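Local coordinates for cystathionine beta-lyase family protein, YNBB B.subtilis ortholog (PDB 3HVY), which is probably a pyridoxal-phosphate-dependent carbon–sulfur lyase of the cystathionine beta-lyase type, with a putative link to aluminium resistance, at residues 118-123 against 178-183; 165-170 against 204-209. One frame throughout, in Å; residues are numbered along the deposited sequence.

Contact 1 of 2, residues 118-123 against 178-183; sequences TMMSIC and KLIHIQ
M120, a selenomethionine like M119, and H181 lie at the middle of a parallel strand pair whose backbone bonds pass back and forth between the segments. M120 N donates a hydrogen bond to L179 O (2.9 Å), and M120 O accepts one from H181 N (2.8 Å) along a nearly straight N-H line of 173°. T118 O receives K178 N at one end, and I122 N reaches H181 O at the other. That last carbonyl is gripped twice: a water also donates to H181 O and in turn accepts from C123 N (3.1 Å), carrying the pairing past the end of strand 118-121. A weak bond from Q183 N to C123 SG (3.7 Å) follows. L179 N, in contrast, is buried with no partner in the model.

Side chains add their own polar link. S121 OG meets H181 ND1 at 2.7 Å, in the plane of the imidazole and at its edge, and a second bond to Y152 OH holds the hydroxyl from the next strand. M119, fully extended with chi1 172°, lays its terminal CE obliquely at the root of the ring, 3.6 Å from H181 CG. On the other sheet face M120 CE rests on I180 CD1 (3.9 Å), and I122 CD1 reaches obliquely over both I180 CG2 and I182 CG1, 3.8 Å from each.

Both strands are interior to the mainly parallel seven-stranded sheet expected of a fold type I PLP enzyme. Strand 151-154 flanks 118-121, strand 214-218 flanks 177-183, and helix 164-173 covers the face bearing M120 and I180, reaching I122 as well; I206 of helix 196-207 also lies on I180.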
ATOM      1  N   THR D 118      21.174  -7.638  36.571  1.00 31.17           N
ATOM      2  CA  THR D 118      20.655  -8.996  36.441  1.00 30.56           C
ATOM      3  C   THR D 118      19.187  -9.012  36.052  1.00 30.07           C
ATOM      4  O   THR D 118      18.382  -8.257  36.601  1.00 30.81           O
ATOM      5  CB  THR D 118      20.825  -9.793  37.709  1.00 31.50           C
ATOM      6  OG1 THR D 118      22.203  -9.812  38.080  1.00 28.91           O
ATOM      7  CG2 THR D 118      20.316 -11.224  37.498  1.00 28.95           C
HETATM    8  N   MSE D 119      18.861  -9.866  35.082  1.00 30.57           N
HETATM    9  CA  MSE D 119      17.494 -10.164  34.648  1.00 29.13           C
HETATM   10  C   MSE D 119      17.108 -11.517  35.259  1.00 30.03           C
HETATM   11  O   MSE D 119      17.907 -12.456  35.262  1.00 26.93           O
HETATM   12  CB  MSE D 119      17.430 -10.297  33.122  1.00 31.89           C
HETATM   13  CG  MSE D 119      16.122 -10.780  32.602  1.00 31.88           C
HETATM   14 SE   MSE D 119      16.181 -11.157  30.664  0.75 34.57          SE
HETATM   15  CE  MSE D 119      14.422 -12.069  30.528  1.00 30.91           C
HETATM   16  N   MSE D 120      15.877 -11.630  35.754  1.00 25.25           N
HETATM   17  CA  MSE D 120      15.471 -12.873  36.382  1.00 27.03           C
HETATM   18  C   MSE D 120      14.139 -13.331  35.872  1.00 26.64           C
HETATM   19  O   MSE D 120      13.136 -12.598  35.970  1.00 29.77           O
HETATM   20  CB  MSE D 120      15.462 -12.758  37.918  1.00 28.36           C
HETATM   21  CG  MSE D 120      15.066 -14.098  38.643  1.00 28.94           C
HETATM   22 SE   MSE D 120      15.265 -14.092  40.562  0.75 28.77          SE
HETATM   23  CE  MSE D 120      13.954 -12.687  40.926  1.00 22.76           C
ATOM     24  N   SER D 121      14.143 -14.521  35.275  1.00 27.50           N
ATOM     25  CA  SER D 121      12.929 -15.151  34.780  1.00 27.19           C
ATOM     26  C   SER D 121      12.357 -15.988  35.933  1.00 28.25           C
ATOM     27  O   SER D 121      13.083 -16.768  36.564  1.00 27.93           O
ATOM     28  CB  SER D 121      13.198 -16.061  33.573  1.00 29.48           C
ATOM     29  OG  SER D 121      13.485 -15.308  32.420  1.00 28.19           O
ATOM     30  N   ILE D 122      11.075 -15.838  36.204  1.00 26.40           N
ATOM     31  CA  ILE D 122      10.496 -16.533  37.333  1.00 30.17           C
ATOM     32  C   ILE D 122       9.478 -17.658  37.029  1.00 33.89           C
ATOM     33  O   ILE D 122       9.022 -18.331  37.960  1.00 33.96           O
ATOM     34  CB  ILE D 122       9.981 -15.578  38.404  1.00 31.72           C
ATOM     35  CG1 ILE D 122       8.778 -14.780  37.887  1.00 30.29           C
ATOM     36  CG2 ILE D 122      11.139 -14.678  38.945  1.00 29.33           C
ATOM     37  CD1 ILE D 122       8.012 -14.004  39.019  1.00 28.74           C
ATOM     38  N   CYS D 123       9.208 -17.909  35.750  1.00 36.94           N
ATOM     39  CA  CYS D 123       8.313 -18.957  35.325  1.00 37.71           C
ATOM     40  C   CYS D 123       9.073 -20.106  34.661  1.00 39.31           C
ATOM     41  O   CYS D 123       8.584 -20.684  33.701  1.00 40.16           O
ATOM     42  CB  CYS D 123       7.325 -18.393  34.310  1.00 36.71           C
ATOM     43  SG  CYS D 123       6.408 -17.007  34.908  1.00 41.11           S
ATOM     44  N   LYS D 178      17.454  -6.132  38.358  1.00 31.34           N
ATOM     45  CA  LYS D 178      16.704  -4.932  37.975  1.00 29.05           C
ATOM     46  C   LYS D 178      15.365  -5.181  37.284  1.00 29.83           C
ATOM     47  O   LYS D 178      14.493  -4.286  37.232  1.00 29.80           O
ATOM     48  CB  LYS D 178      17.573  -4.083  37.048  1.00 31.69           C
ATOM     49  CG  LYS D 178      18.974  -3.728  37.594  1.00 39.04           C
ATOM     50  CD  LYS D 178      18.950  -2.982  38.921  1.00 40.27           C
ATOM     51  CE  LYS D 178      20.343  -2.547  39.331  1.00 38.11           C
ATOM     52  NZ  LYS D 178      20.179  -1.550  40.375  1.00 50.25           N
ATOM     53  N   LEU D 179      15.194  -6.389  36.772  1.00 30.07           N
ATOM     54  CA  LEU D 179      14.030  -6.742  35.968  1.00 28.84           C
ATOM     55  C   LEU D 179      13.678  -8.182  36.221  1.00 28.13           C
ATOM     56  O   LEU D 179      14.542  -9.056  36.241  1.00 27.54           O
ATOM     57  CB  LEU D 179      14.334  -6.521  34.481  1.00 31.13           C
ATOM     58  CG  LEU D 179      13.169  -6.749  33.498  1.00 30.29           C
ATOM     59  CD1 LEU D 179      13.316  -5.810  32.326  1.00 28.74           C
ATOM     60  CD2 LEU D 179      13.085  -8.224  33.026  1.00 27.99           C
ATOM     61  N   ILE D 180      12.404  -8.390  36.485  1.00 28.02           N
ATOM     62  CA  ILE D 180      11.790  -9.694  36.627  1.00 27.81           C
ATOM     63  C   ILE D 180      10.912  -9.900  35.386  1.00 29.67           C
ATOM     64  O   ILE D 180      10.079  -9.029  35.013  1.00 29.13           O
ATOM     65  CB  ILE D 180      10.961  -9.763  37.924  1.00 30.39           C
ATOM     66  CG1 ILE D 180      11.916  -9.906  39.126  1.00 30.02           C
ATOM     67  CG2 ILE D 180       9.918 -10.882  37.894  1.00 28.27           C
ATOM     68  CD1 ILE D 180      11.227 -10.008  40.439  1.00 27.27           C
ATOM     69  N   HIS D 181      11.137 -11.041  34.763  1.00 27.39           N
ATOM     70  CA  HIS D 181      10.444 -11.469  33.567  1.00 29.89           C
ATOM     71  C   HIS D 181       9.428 -12.574  33.878  1.00 29.45           C
ATOM     72  O   HIS D 181       9.786 -13.616  34.425  1.00 29.74           O
ATOM     73  CB  HIS D 181      11.500 -11.910  32.556  1.00 28.52           C
ATOM     74  CG  HIS D 181      10.973 -12.783  31.456  1.00 30.92           C
ATOM     75  ND1 HIS D 181      11.388 -14.083  31.295  1.00 31.19           N
ATOM     76  CD2 HIS D 181      10.053 -12.557  30.492  1.00 34.43           C
ATOM     77  CE1 HIS D 181      10.753 -14.615  30.263  1.00 36.12           C
ATOM     78  NE2 HIS D 181       9.910 -13.718  29.780  1.00 29.18           N
ATOM     79  N   ILE D 182       8.153 -12.280  33.608  1.00 29.04           N
ATOM     80  CA  ILE D 182       7.062 -13.241  33.746  1.00 29.10           C
ATOM     81  C   ILE D 182       6.575 -13.546  32.320  1.00 29.48           C
ATOM     82  O   ILE D 182       6.345 -12.650  31.540  1.00 31.96           O
ATOM     83  CB  ILE D 182       5.907 -12.677  34.575  1.00 31.48           C
ATOM     84  CG1 ILE D 182       6.416 -12.315  35.988  1.00 32.22           C
ATOM     85  CG2 ILE D 182       4.699 -13.654  34.608  1.00 30.05           C
ATOM     86  CD1 ILE D 182       5.378 -11.638  36.915  1.00 30.14           C
ATOM     87  N   GLN D 183       6.455 -14.816  31.984  1.00 28.49           N
ATOM     88  CA  GLN D 183       5.797 -15.235  30.711  1.00 30.47           C
ATOM     89  C   GLN D 183       4.334 -15.667  31.030  1.00 30.51           C
ATOM     90  O   GLN D 183       4.106 -16.607  31.788  1.00 32.66           O
ATOM     91  CB  GLN D 183       6.586 -16.391  30.149  1.00 30.72           C
ATOM     92  CG  GLN D 183       6.171 -16.843  28.780  1.00 34.09           C
ATOM     93  CD  GLN D 183       7.139 -17.859  28.219  1.00 41.63           C
ATOM     94  OE1 GLN D 183       8.350 -17.599  28.129  1.00 41.02           O
ATOM     95  NE2 GLN D 183       6.615 -19.029  27.814  1.00 37.44           N
TER
HETATM   96  O   HOH W   1       9.441 -16.179  33.202  1.00 33.67           O

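Contact 2 of 2, residues 165-170 against 204-209; sequences NTVKEE and KSIREV
K168 of helix 164-173 and E208 form a salt bridge, with NZ 2.6 Å from OE1 and approaching it nearly along the carboxylate C-O bond. A bend at chi3 (92°) turns the end of the lysine chain across the gap, while the glutamate comes to meet it extended beyond CG. The ammonium group has a second partner: a water that lies 2.9 Å from K168 NZ and 2.7 Å from S205 OG. This serine hydroxyl is also bonded to E201 O one helical turn back, which anchors the hydroxyl that holds the water.

Contact around the charged pair is carried mostly by the lysine chain. K168 CE passes 3.8 Å from S205 O, a carbonyl already engaged by E208 N, and touches V209 CG2 at 4.0 Å from another direction. Deeper in, V167 CG1 and I206 CG1 make a loose apolar contact of 4.2 Å, and I206 continues inward onto L171 and I180.

The chemistry thus grades from buried hydrocarbon to a hydrated ion pair at the surface. Because E208 is exposed, solvent would probably screen the bridge; E208 and V209 also touch a crystal neighbour, so the lattice may influence its detailed geometry.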
ATOM      1  N   ASN D 165       8.677 -18.043  46.934  1.00 35.60           N
ATOM      2  CA  ASN D 165       9.628 -17.908  48.009  1.00 35.20           C
ATOM      3  C   ASN D 165      11.074 -17.796  47.550  1.00 32.17           C
ATOM      4  O   ASN D 165      11.842 -17.069  48.152  1.00 29.47           O
ATOM      5  CB  ASN D 165       9.495 -19.043  49.034  1.00 37.85           C
ATOM      6  CG  ASN D 165       8.234 -18.903  49.911  1.00 51.08           C
ATOM      7  OD1 ASN D 165       7.561 -17.862  49.938  1.00 61.65           O
ATOM      8  ND2 ASN D 165       7.918 -19.972  50.633  1.00 69.69           N
ATOM      9  N   THR D 166      11.467 -18.530  46.521  1.00 29.80           N
ATOM     10  CA  THR D 166      12.823 -18.385  45.987  1.00 31.63           C
ATOM     11  C   THR D 166      13.010 -17.023  45.301  1.00 29.54           C
ATOM     12  O   THR D 166      14.060 -16.383  45.437  1.00 27.25           O
ATOM     13  CB  THR D 166      13.130 -19.501  44.991  1.00 32.85           C
ATOM     14  OG1 THR D 166      13.041 -20.736  45.699  1.00 33.59           O
ATOM     15  CG2 THR D 166      14.519 -19.355  44.423  1.00 29.29           C
ATOM     16  N   VAL D 167      11.969 -16.549  44.629  1.00 27.43           N
ATOM     17  CA  VAL D 167      11.998 -15.223  44.005  1.00 28.78           C
ATOM     18  C   VAL D 167      12.310 -14.141  45.053  1.00 29.71           C
ATOM     19  O   VAL D 167      13.176 -13.275  44.854  1.00 30.43           O
ATOM     20  CB  VAL D 167      10.663 -14.883  43.359  1.00 28.01           C
ATOM     21  CG1 VAL D 167      10.686 -13.404  42.834  1.00 32.99           C
ATOM     22  CG2 VAL D 167      10.355 -15.840  42.200  1.00 29.91           C
ATOM     23  N   LYS D 168      11.634 -14.234  46.191  1.00 30.35           N
ATOM     24  CA  LYS D 168      11.828 -13.303  47.302  1.00 30.54           C
ATOM     25  C   LYS D 168      13.199 -13.401  47.902  1.00 30.19           C
ATOM     26  O   LYS D 168      13.829 -12.371  48.183  1.00 32.13           O
ATOM     27  CB  LYS D 168      10.746 -13.525  48.369  1.00 29.34           C
ATOM     28  CG  LYS D 168       9.437 -12.950  47.881  1.00 36.52           C
ATOM     29  CD  LYS D 168       8.270 -13.384  48.732  1.00 47.23           C
ATOM     30  CE  LYS D 168       7.946 -12.425  49.848  1.00 46.53           C
ATOM     31  NZ  LYS D 168       6.612 -12.773  50.417  1.00 53.25           N
ATOM     32  N   GLU D 169      13.666 -14.633  48.101  1.00 28.49           N
ATOM     33  CA  GLU D 169      15.047 -14.877  48.576  1.00 27.87           C
ATOM     34  C   GLU D 169      16.095 -14.254  47.624  1.00 25.96           C
ATOM     35  O   GLU D 169      17.064 -13.654  48.031  1.00 22.19           O
ATOM     36  CB  GLU D 169      15.303 -16.389  48.694  1.00 29.61           C
ATOM     37  CG  GLU D 169      14.612 -17.137  49.850  1.00 42.17           C
ATOM     38  CD  GLU D 169      14.835 -18.657  49.780  1.00 38.77           C
ATOM     39  N   GLU D 170      15.882 -14.391  46.326  1.00 26.72           N
ATOM     40  CA  GLU D 170      16.764 -13.768  45.349  1.00 28.46           C
ATOM     41  C   GLU D 170      16.706 -12.253  45.432  1.00 29.71           C
ATOM     42  O   GLU D 170      17.734 -11.584  45.408  1.00 31.03           O
ATOM     43  CB  GLU D 170      16.388 -14.219  43.935  1.00 27.36           C
ATOM     44  CG  GLU D 170      16.770 -15.642  43.664  1.00 31.68           C
ATOM     45  CD  GLU D 170      18.288 -15.835  43.573  1.00 37.93           C
ATOM     46  OE1 GLU D 170      19.054 -14.852  43.636  1.00 39.74           O
ATOM     47  OE2 GLU D 170      18.715 -16.987  43.401  1.00 42.02           O
ATOM     48  N   LYS D 204       2.147  -8.873  43.846  1.00 31.98           N
ATOM     49  CA  LYS D 204       1.871  -8.465  45.228  1.00 36.01           C
ATOM     50  C   LYS D 204       2.936  -9.040  46.144  1.00 33.47           C
ATOM     51  O   LYS D 204       3.414  -8.357  47.041  1.00 36.59           O
ATOM     52  CB  LYS D 204       0.456  -8.926  45.613  1.00 37.30           C
ATOM     53  CG  LYS D 204      -0.130  -8.293  46.811  1.00 53.56           C
ATOM     54  CD  LYS D 204      -1.638  -8.517  46.958  1.00 61.41           C
ATOM     55  CE  LYS D 204      -2.053  -8.081  48.415  1.00 71.95           C
ATOM     56  NZ  LYS D 204      -3.538  -8.049  48.701  1.00 75.77           N
ATOM     57  N   SER D 205       3.366 -10.275  45.915  1.00 32.98           N
ATOM     58  CA  SER D 205       4.462 -10.822  46.712  1.00 33.65           C
ATOM     59  C   SER D 205       5.778 -10.135  46.458  1.00 34.35           C
ATOM     60  O   SER D 205       6.554  -9.930  47.388  1.00 35.95           O
ATOM     61  CB  SER D 205       4.688 -12.314  46.434  1.00 35.71           C
ATOM     62  OG  SER D 205       3.614 -13.065  46.936  1.00 34.80           O
ATOM     63  N   ILE D 206       6.083  -9.862  45.191  1.00 35.88           N
ATOM     64  CA  ILE D 206       7.300  -9.140  44.860  1.00 33.03           C
ATOM     65  C   ILE D 206       7.284  -7.781  45.584  1.00 34.92           C
ATOM     66  O   ILE D 206       8.284  -7.389  46.177  1.00 33.90           O
ATOM     67  CB  ILE D 206       7.477  -8.974  43.332  1.00 34.43           C
ATOM     68  CG1 ILE D 206       7.834 -10.320  42.697  1.00 29.90           C
ATOM     69  CG2 ILE D 206       8.579  -7.902  42.955  1.00 27.72           C
ATOM     70  CD1 ILE D 206       7.558 -10.352  41.202  1.00 26.49           C
ATOM     71  N   ARG D 207       6.139  -7.098  45.557  1.00 34.33           N
ATOM     72  CA  ARG D 207       6.066  -5.777  46.135  1.00 35.68           C
ATOM     73  C   ARG D 207       6.137  -5.751  47.666  1.00 38.47           C
ATOM     74  O   ARG D 207       6.273  -4.679  48.242  1.00 38.42           O
ATOM     75  CB  ARG D 207       4.848  -5.031  45.635  1.00 36.32           C
ATOM     76  CG  ARG D 207       4.852  -4.785  44.137  1.00 39.05           C
ATOM     77  CD  ARG D 207       6.183  -4.243  43.628  1.00 41.94           C
ATOM     78  NE  ARG D 207       6.139  -3.878  42.204  1.00 37.92           N
ATOM     79  CZ  ARG D 207       7.210  -3.722  41.422  1.00 31.57           C
ATOM     80  NH1 ARG D 207       8.431  -3.905  41.876  1.00 32.38           N
ATOM     81  NH2 ARG D 207       7.052  -3.394  40.166  1.00 29.59           N
ATOM     82  N   GLU D 208       6.106  -6.915  48.304  1.00 39.16           N
ATOM     83  CA  GLU D 208       6.325  -6.995  49.746  1.00 40.76           C
ATOM     84  C   GLU D 208       7.798  -6.738  50.089  1.00 40.93           C
ATOM     85  O   GLU D 208       8.120  -6.374  51.205  1.00 43.52           O
ATOM     86  CB  GLU D 208       5.890  -8.372  50.278  1.00 38.40           C
ATOM     87  CG  GLU D 208       4.371  -8.561  50.296  1.00 40.70           C
ATOM     88  CD  GLU D 208       3.928  -9.988  50.642  1.00 46.34           C
ATOM     89  OE1 GLU D 208       4.758 -10.933  50.598  1.00 46.24           O
ATOM     90  OE2 GLU D 208       2.726 -10.156  50.927  1.00 53.06           O
ATOM     91  N   VAL D 209       8.694  -6.963  49.137  1.00 40.25           N
ATOM     92  CA  VAL D 209      10.113  -6.814  49.392  1.00 37.26           C
ATOM     93  C   VAL D 209      10.761  -5.698  48.579  1.00 34.33           C
ATOM     94  O   VAL D 209      11.765  -5.162  48.975  1.00 33.62           O
ATOM     95  CB  VAL D 209      10.847  -8.130  49.060  1.00 41.76           C
ATOM     96  CG1 VAL D 209      12.397  -8.012  49.280  1.00 44.70           C
ATOM     97  CG2 VAL D 209      10.304  -9.223  49.930  1.00 50.13           C
TER
HETATM   98  O   HOH W   2       4.099 -13.801  49.530  1.00 44.97           O

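In the fold
Following the chain, strand 118-121 comes first; strand 151-154 and helix 164-173 come next, and contact 1 closes that excursion when strand 177-183 docks beside 118-121. Contact 2 opens inside this loop, on helix 164-173, and closes after it, at the end of helix 196-207, so the two loops cross instead of nesting. Strand 177-183 therefore belongs to both: it is a partner in contact 1 and part of the chain spanned by contact 2. Their centres are about 12 Å apart, and they meet directly where I122 CG2 lies 3.5 Å from V167 CG2. Contact 1 pairs two sheet strands, contact 2 joins the two helices, and the packing between the contacts seats those helices on the face bearing M120 and I180.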